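Local coordinates for metalloregulator ScaR (Streptococcus gordonii, PDB 3HRS), which acts as a manganese-activated transcriptional repressor of the DtxR/MntR family, probably binding DNA as a homodimer, at residues Thr38-Met41 with Lys42-Ala46; Ser69-Tyr72 with Arg73-Arg76; His102-Ser105 with Asp106-Glu110. All coordinates share one frame; numbering follows the deposited sequence.

Overall arrangement
Each contact is local, made within one continuous run of chain. None closes a long loop; the three follow in series and neither nest nor cross. Interaction 1 comes first, on helix 34-46 of the N-terminal DNA-binding region. Interaction 2 follows on helix 62-84, its centre about 22 Å from that of interaction 1 and without touching it. Interaction 3 marks the turn where the loop after helix 90-101 passes into helix 106-115. Interactions 2 and 3 touch, with centres about 10 Å apart, through a salt bridge and side-chain packing. They tie helix 62-84 to the start of helix 106-115 within the metal-binding and dimerisation region.

Interaction 1 (Thr38-Met41 with Lys42-Ala46); sequences TEMM and KKLLA. With SO4 (sulfate ion), chain E.
Met40 and Met41 send their CE methyls to the same leucine, Leu44, one turn on. Met40 CE lies 3.3 Å from Leu44 CD1 and is also close to CD2. Met41 CE approaches the other branch, 3.4 Å from Leu44 CD2. The two thioethers reach the leucine by different routes. Met40 CG stands opposite the backbone N (chi1 -177°), and bends at chi2 and chi3 fold the chain back toward the following turn. In Met41 the chain leaves beside its own N, with CG turned from the carbonyl carbon (chi1 -58°). Lys43 runs past the same methyl of Met40, with Lys43 CD 3.9 Å from Met40 CE.

The backbone under these side chains is helical. Leu44 N donates to Met40 O at 2.7 Å. Lys42 N to Thr38 O, at 3.3 Å, is a weak bond. This is the C-terminal part of helix 34-46, probably the second, recognition helix of the helix-turn-helix. In DtxR relatives the equivalent helix reads the DNA.

On the exposed side, Lys42 CD passes 4.0 Å from Glu39 OE1. The charged ends stay further apart, so only a loose electrostatic pull is likely. Lys43 is fully extended. Its NZ makes a weak 3.4 Å hydrogen bond to O2 of a sulfate, probably from the crystallisation liquor, which Lys4 N also binds. The apolar side faces helix 4-13: Met40 packs on Lys4 and Tyr7, and Met41 on Leu11. Leu44 and Leu45 touch Leu50 at the start of the hairpin strand 50-53.

Interaction 2 (Ser69-Tyr72 with Arg73-Arg76); sequences SDLY and RKHR. With SO4 (sulfate ion), chain C.
Tyr72 O receives Arg76 N at 2.8 Å, in a helical backbone bond. The same two residues meet through their side chains, which lie side by side and point the same way. The phenol does not stack flat on the guanidinium. The two planes stand 71° apart, and Tyr72 CD1 sits 3.2 Å above the centre of one guanidinium face. The extended run of Arg76 from CG to NE carries the group up to the ring. Arg76 NE lies at the ring edge, 3.4 Å from Tyr72 CD1.

Beyond the ring, Arg76 NH2 donates to O4 of a sulfate at 3.2 Å and 168°. The ion is probably from the crystallisation liquor. Tyr72 OH is a looser neighbour, 3.7 Å from sulfate O2. His158 ND1 and Asp159 N also hold the ion, while Arg76 NH1 goes to Thr127 O and Glu137.

Further round the helix, the His75 ring nitrogens bond Glu101 and Asp159, ND1 to the first and NE2 to the second. Asp159 is a zinc ligand in another structure of this protein. The contact therefore borders the metal-binding region, here without metal. The Lys74 chain folds back, its NZ 4.2 Å from Leu71 CD2; a long, weak ion pair links it to Glu5 of helix 4-13.

Helix 62-84 is flanked on two sides. Leu71 and Tyr72 pack on helix 4-13, while Arg73 forms salt bridges with Glu110 and Asp113 of helix 106-115.

Interaction 3 (His102-Ser105 with Asp106-Glu110); sequences HTVS and DHFVE
Val104 lies over one face of the Phe108 ring and packs against it. Its CG1 is 4.0 Å from the ring centroid and 18° off the ring normal, a CH-pi contact displaced toward the rim. Val104 CB adds a contact of 3.7 Å to Phe108 CD2. The other methyl, Val104 CG2, turns to Val109 CG2 at 4.1 Å. Phe108 CG is trans to N (chi1 -178°), which turns the ring to the valine.

Between these apolar residues sits Ser105, the N-cap of helix 106-115. Its OG accepts from Phe108 N at 3.0 Å. Ser105 O takes Val109 N at 3.1 Å, the first helical backbone bond. Ser105 thus holds two N-H groups of the first turn, one by its hydroxyl (the capping bond) and one by its carbonyl. Val104 just before the cap and Val109 in the first turn form a hydrophobic staple across it. Phe108 continues the apolar side onto Ile78 of helix 62-84 and Leu86 of the second subunit.

Asp106 is the loose, solvent-exposed part. It touches Lys74 of helix 62-84, and its OD2 comes close to Asp70 OD1, a like-charge approach. His107 adds little to the local contact beyond its CB, 3.7 Å from Ser105 OG. Its imidazole is taken up by the second subunit, where it meets the ring of Tyr88 with the planes at about 40°.

Glu96 of the second subunit joins the two polar groups, bonding Ser105 OG through OE1 and His107 ND1 through OE2. The carboxylate would tend to stabilise a protonated imidazole. The helix cap is therefore also part of the dimer interface: Ser105 OG accepts from Phe108 N, and its second bond, to a carboxylate, is consistent with the hydroxyl donating to Glu96 of the second subunit.

Interaction 1 (Thr38-Met41 with Lys42-Ala46)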
loop_
_atom_site.group_PDB
_atom_site.type_symbol
_atom_site.label_atom_id
_atom_site.label_comp_id
_atom_site.label_asym_id
_atom_site.label_seq_id
_atom_site.Cartn_x
_atom_site.Cartn_y
_atom_site.Cartn_z
ATOM N N THR A 38 26.304 16.484 -5.778
ATOM C CA THR A 38 27.250 16.237 -6.858
ATOM C C THR A 38 27.201 14.776 -7.271
ATOM O O THR A 38 27.366 14.438 -8.443
ATOM C CB THR A 38 28.691 16.627 -6.453
ATOM O OG1 THR A 38 28.797 18.055 -6.363
ATOM C CG2 THR A 38 29.682 16.144 -7.484
ATOM N N GLU A 39 26.948 13.912 -6.300
ATOM C CA GLU A 39 26.866 12.483 -6.560
ATOM C C GLU A 39 25.560 12.070 -7.234
ATOM O O GLU A 39 25.537 11.146 -8.045
ATOM C CB GLU A 39 27.083 11.690 -5.268
ATOM C CG GLU A 39 28.529 11.267 -5.074
ATOM C CD GLU A 39 29.036 10.427 -6.245
ATOM O OE1 GLU A 39 29.815 10.962 -7.069
ATOM O OE2 GLU A 39 28.643 9.238 -6.348
ATOM N N MET A 40 24.479 12.759 -6.898
ATOM C CA MET A 40 23.162 12.423 -7.421
ATOM C C MET A 40 23.024 12.912 -8.861
ATOM O O MET A 40 22.613 12.168 -9.743
ATOM C CB MET A 40 22.084 13.030 -6.521
ATOM C CG MET A 40 20.657 12.713 -6.904
ATOM S SD MET A 40 20.257 10.963 -6.894
ATOM C CE MET A 40 20.168 10.699 -8.644
ATOM N N MET A 41 23.378 14.168 -9.097
ATOM C CA MET A 41 23.378 14.694 -10.452
ATOM C C MET A 41 24.208 13.803 -11.384
ATOM O O MET A 41 23.760 13.476 -12.484
ATOM C CB MET A 41 23.886 16.138 -10.476
ATOM C CG MET A 41 23.097 17.108 -9.612
ATOM S SD MET A 41 21.357 17.212 -10.070
ATOM C CE MET A 41 20.680 15.994 -8.965
ATOM N N LYS A 42 25.407 13.407 -10.956
ATOM C CA LYS A 42 26.222 12.494 -11.761
ATOM C C LYS A 42 25.365 11.325 -12.245
ATOM O O LYS A 42 25.350 11.009 -13.449
ATOM C CB LYS A 42 27.435 11.961 -10.982
ATOM C CG LYS A 42 28.768 12.670 -11.279
ATOM C CD LYS A 42 29.972 11.734 -11.030
ATOM C CE LYS A 42 31.257 12.223 -11.736
ATOM N NZ LYS A 42 32.374 11.220 -11.707
ATOM N N LYS A 43 24.648 10.708 -11.300
ATOM C CA LYS A 43 23.784 9.558 -11.575
ATOM C C LYS A 43 22.638 9.959 -12.505
ATOM O O LYS A 43 22.384 9.287 -13.525
ATOM C CB LYS A 43 23.232 8.975 -10.265
ATOM C CG LYS A 43 22.302 7.766 -10.436
ATOM C CD LYS A 43 21.862 7.202 -9.081
ATOM C CE LYS A 43 20.952 5.970 -9.226
ATOM N NZ LYS A 43 20.468 5.453 -7.901
ATOM N N LEU A 44 21.958 11.054 -12.142
ATOM C CA LEU A 44 20.901 11.650 -12.960
ATOM C C LEU A 44 21.396 11.984 -14.372
ATOM O O LEU A 44 20.711 11.690 -15.354
ATOM C CB LEU A 44 20.307 12.888 -12.274
ATOM C CG LEU A 44 18.932 12.750 -11.607
ATOM C CD1 LEU A 44 18.490 11.308 -11.424
ATOM C CD2 LEU A 44 18.850 13.494 -10.287
ATOM N N LEU A 45 22.578 12.578 -14.496
ATOM C CA LEU A 45 23.146 12.755 -15.837
ATOM C C LEU A 45 23.323 11.407 -16.528
ATOM O O LEU A 45 22.905 11.228 -17.665
ATOM C CB LEU A 45 24.490 13.460 -15.792
ATOM C CG LEU A 45 24.562 14.972 -15.838
ATOM C CD1 LEU A 45 23.397 15.523 -16.633
ATOM C CD2 LEU A 45 24.558 15.502 -14.434
ATOM N N ALA A 46 23.955 10.464 -15.837
ATOM C CA ALA A 46 24.293 9.187 -16.453
ATOM C C ALA A 46 23.059 8.431 -16.908
ATOM O O ALA A 46 23.109 7.712 -17.904
ATOM C CB ALA A 46 25.105 8.335 -15.507
HETATM S S SO4 E . 16.956 4.816 -6.108
HETATM O O1 SO4 E . 15.674 4.913 -5.409
HETATM O O2 SO4 E . 17.750 6.034 -5.932
HETATM O O3 SO4 E . 17.710 3.690 -5.565
HETATM O O4 SO4 E . 16.694 4.586 -7.527
#

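Interaction 2 (Ser69-Tyr72 with Arg73-Arg76)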
loop_
_atom_site.group_PDB
_atom_site.type_symbol
_atom_site.label_atom_id
_atom_site.label_comp_id
_atom_site.label_asym_id
_atom_site.label_seq_id
_atom_site.Cartn_x
_atom_site.Cartn_y
_atom_site.Cartn_z
ATOM N N SER A 69 6.364 12.304 -14.449
ATOM C CA SER A 69 4.957 11.990 -14.643
ATOM C C SER A 69 4.526 10.788 -13.795
ATOM O O SER A 69 3.583 10.885 -13.010
ATOM C CB SER A 69 4.694 11.761 -16.134
ATOM O OG SER A 69 3.389 11.300 -16.390
ATOM N N ASP A 70 5.219 9.663 -13.920
ATOM C CA ASP A 70 4.940 8.538 -13.017
ATOM C C ASP A 70 4.888 8.896 -11.541
ATOM O O ASP A 70 3.991 8.447 -10.832
ATOM C CB ASP A 70 5.949 7.414 -13.193
ATOM C CG ASP A 70 5.523 6.426 -14.240
ATOM O OD1 ASP A 70 5.899 5.245 -14.107
ATOM O OD2 ASP A 70 4.813 6.814 -15.192
ATOM N N LEU A 71 5.887 9.640 -11.072
ATOM C CA LEU A 71 5.941 10.093 -9.691
ATOM C C LEU A 71 4.646 10.810 -9.296
ATOM O O LEU A 71 4.095 10.617 -8.208
ATOM C CB LEU A 71 7.084 11.081 -9.533
ATOM C CG LEU A 71 8.398 10.374 -9.312
ATOM C CD1 LEU A 71 9.482 11.416 -9.127
ATOM C CD2 LEU A 71 8.274 9.432 -8.101
ATOM N N TYR A 72 4.178 11.661 -10.194
ATOM C CA TYR A 72 3.026 12.450 -9.897
ATOM C C TYR A 72 1.773 11.574 -9.963
ATOM O O TYR A 72 0.869 11.721 -9.109
ATOM C CB TYR A 72 2.976 13.664 -10.814
ATOM C CG TYR A 72 3.719 14.869 -10.264
ATOM C CD1 TYR A 72 3.111 15.730 -9.371
ATOM C CD2 TYR A 72 5.003 15.159 -10.659
ATOM C CE1 TYR A 72 3.770 16.836 -8.878
ATOM C CE2 TYR A 72 5.674 16.266 -10.167
ATOM C CZ TYR A 72 5.055 17.103 -9.277
ATOM O OH TYR A 72 5.721 18.209 -8.781
ATOM N N ARG A 73 1.723 10.646 -10.931
ATOM C CA ARG A 73 0.630 9.656 -10.965
ATOM C C ARG A 73 0.532 8.924 -9.645
ATOM O O ARG A 73 -0.527 8.934 -8.991
ATOM C CB ARG A 73 0.769 8.640 -12.084
ATOM C CG ARG A 73 -0.099 8.943 -13.270
ATOM C CD ARG A 73 0.170 7.972 -14.415
ATOM N NE ARG A 73 -0.499 6.684 -14.257
ATOM C CZ ARG A 73 -1.802 6.485 -14.449
ATOM N NH1 ARG A 73 -2.617 7.488 -14.772
ATOM N NH2 ARG A 73 -2.306 5.274 -14.297
ATOM N N LYS A 74 1.647 8.316 -9.247
ATOM C CA LYS A 74 1.693 7.486 -8.048
ATOM C C LYS A 74 1.194 8.286 -6.858
ATOM O O LYS A 74 0.223 7.901 -6.182
ATOM C CB LYS A 74 3.116 6.996 -7.812
ATOM C CG LYS A 74 3.211 5.734 -6.991
ATOM C CD LYS A 74 4.562 5.606 -6.297
ATOM C CE LYS A 74 5.578 4.821 -7.138
ATOM N NZ LYS A 74 6.514 5.665 -7.898
ATOM N N HIS A 75 1.831 9.434 -6.650
ATOM C CA HIS A 75 1.541 10.329 -5.543
ATOM C C HIS A 75 0.110 10.893 -5.510
ATOM O O HIS A 75 -0.530 10.909 -4.456
ATOM C CB HIS A 75 2.499 11.481 -5.613
ATOM C CG HIS A 75 2.203 12.557 -4.630
ATOM N ND1 HIS A 75 2.496 12.432 -3.292
ATOM C CD2 HIS A 75 1.651 13.784 -4.789
ATOM C CE1 HIS A 75 2.153 13.543 -2.670
ATOM N NE2 HIS A 75 1.635 14.378 -3.554
ATOM N N ARG A 76 -0.383 11.366 -6.656
ATOM C CA ARG A 76 -1.751 11.855 -6.702
ATOM C C ARG A 76 -2.818 10.742 -6.686
ATOM O O ARG A 76 -3.875 10.921 -6.115
ATOM C CB ARG A 76 -1.970 12.854 -7.848
ATOM C CG ARG A 76 -1.244 14.156 -7.587
ATOM C CD ARG A 76 -0.939 14.998 -8.836
ATOM N NE ARG A 76 -0.158 16.169 -8.438
ATOM C CZ ARG A 76 0.146 17.194 -9.231
ATOM N NH1 ARG A 76 -0.267 17.225 -10.494
ATOM N NH2 ARG A 76 0.866 18.199 -8.749
HETATM S S SO4 C . 2.237 20.009 -5.866
HETATM O O1 SO4 C . 1.034 20.764 -6.241
HETATM O O2 SO4 C . 3.238 20.218 -6.908
HETATM O O3 SO4 C . 2.788 20.477 -4.586
HETATM O O4 SO4 C . 1.906 18.577 -5.772
#

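Interaction 3 (His102-Ser105 with Asp106-Glu110)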
loop_
_atom_site.group_PDB
_atom_site.type_symbol
_atom_site.label_atom_id
_atom_site.label_comp_id
_atom_site.label_asym_id
_atom_site.label_seq_id
_atom_site.Cartn_x
_atom_site.Cartn_y
_atom_site.Cartn_z
ATOM N N HIS A 102 6.782 5.080 -1.638
ATOM C CA HIS A 102 8.117 4.504 -1.779
ATOM C C HIS A 102 8.099 2.972 -1.835
ATOM O O HIS A 102 9.147 2.324 -1.845
ATOM C CB HIS A 102 9.023 5.007 -0.651
ATOM C CG HIS A 102 9.495 6.415 -0.855
ATOM N ND1 HIS A 102 10.789 6.813 -0.597
ATOM C CD2 HIS A 102 8.851 7.510 -1.325
ATOM C CE1 HIS A 102 10.918 8.096 -0.881
ATOM N NE2 HIS A 102 9.757 8.543 -1.327
ATOM N N THR A 103 6.900 2.413 -1.925
ATOM C CA THR A 103 6.701 1.005 -1.687
ATOM C C THR A 103 5.829 0.341 -2.737
ATOM O O THR A 103 6.207 -0.681 -3.301
ATOM C CB THR A 103 6.083 0.805 -0.307
ATOM O OG1 THR A 103 7.095 1.018 0.682
ATOM C CG2 THR A 103 5.487 -0.608 -0.158
ATOM N N VAL A 104 4.652 0.894 -2.998
ATOM C CA VAL A 104 3.769 0.250 -3.956
ATOM C C VAL A 104 4.408 0.248 -5.327
ATOM O O VAL A 104 5.160 1.173 -5.688
ATOM C CB VAL A 104 2.387 0.904 -4.040
ATOM C CG1 VAL A 104 1.665 0.762 -2.724
ATOM C CG2 VAL A 104 2.520 2.354 -4.447
ATOM N N SER A 105 4.102 -0.815 -6.067
ATOM C CA SER A 105 4.585 -1.029 -7.421
ATOM C C SER A 105 3.800 -0.234 -8.452
ATOM O O SER A 105 2.667 0.183 -8.203
ATOM C CB SER A 105 4.441 -2.500 -7.769
ATOM O OG SER A 105 3.099 -2.821 -8.087
ATOM N N ASP A 106 4.387 -0.046 -9.625
ATOM C CA ASP A 106 3.642 0.565 -10.717
ATOM C C ASP A 106 2.371 -0.202 -11.128
ATOM O O ASP A 106 1.406 0.391 -11.599
ATOM C CB ASP A 106 4.558 0.844 -11.895
ATOM C CG ASP A 106 5.543 1.959 -11.592
ATOM O OD1 ASP A 106 5.412 2.573 -10.500
ATOM O OD2 ASP A 106 6.434 2.225 -12.433
ATOM N N HIS A 107 2.350 -1.507 -10.917
ATOM C CA HIS A 107 1.163 -2.282 -11.246
ATOM C C HIS A 107 0.038 -1.990 -10.233
ATOM O O HIS A 107 -1.154 -1.998 -10.579
ATOM C CB HIS A 107 1.507 -3.777 -11.299
ATOM C CG HIS A 107 0.321 -4.682 -11.458
ATOM N ND1 HIS A 107 -0.129 -5.506 -10.442
ATOM C CD2 HIS A 107 -0.483 -4.928 -12.522
ATOM C CE1 HIS A 107 -1.170 -6.202 -10.867
ATOM N NE2 HIS A 107 -1.405 -5.873 -12.127
ATOM N N PHE A 108 0.419 -1.752 -8.982
ATOM C CA PHE A 108 -0.543 -1.332 -7.978
ATOM C C PHE A 108 -1.146 -0.016 -8.469
ATOM O O PHE A 108 -2.350 0.156 -8.518
ATOM C CB PHE A 108 0.143 -1.134 -6.616
ATOM C CG PHE A 108 -0.801 -0.749 -5.509
ATOM C CD1 PHE A 108 -1.404 -1.732 -4.710
ATOM C CD2 PHE A 108 -1.100 0.591 -5.262
ATOM C CE1 PHE A 108 -2.285 -1.385 -3.675
ATOM C CE2 PHE A 108 -1.988 0.958 -4.230
ATOM C CZ PHE A 108 -2.577 -0.029 -3.436
ATOM N N VAL A 109 -0.288 0.905 -8.868
ATOM C CA VAL A 109 -0.759 2.210 -9.252
ATOM C C VAL A 109 -1.676 2.112 -10.457
ATOM O O VAL A 109 -2.696 2.779 -10.516
ATOM C CB VAL A 109 0.407 3.181 -9.465
ATOM C CG1 VAL A 109 -0.080 4.530 -9.908
ATOM C CG2 VAL A 109 1.171 3.331 -8.165
ATOM N N GLU A 110 -1.362 1.241 -11.396
ATOM C CA GLU A 110 -2.243 1.101 -12.550
ATOM C C GLU A 110 -3.600 0.536 -12.156
ATOM O O GLU A 110 -4.626 1.055 -12.576
ATOM C CB GLU A 110 -1.602 0.277 -13.666
ATOM C CG GLU A 110 -1.276 1.094 -14.906
ATOM C CD GLU A 110 -0.486 2.368 -14.595
ATOM O OE1 GLU A 110 0.444 2.335 -13.755
ATOM O OE2 GLU A 110 -0.788 3.408 -15.209
#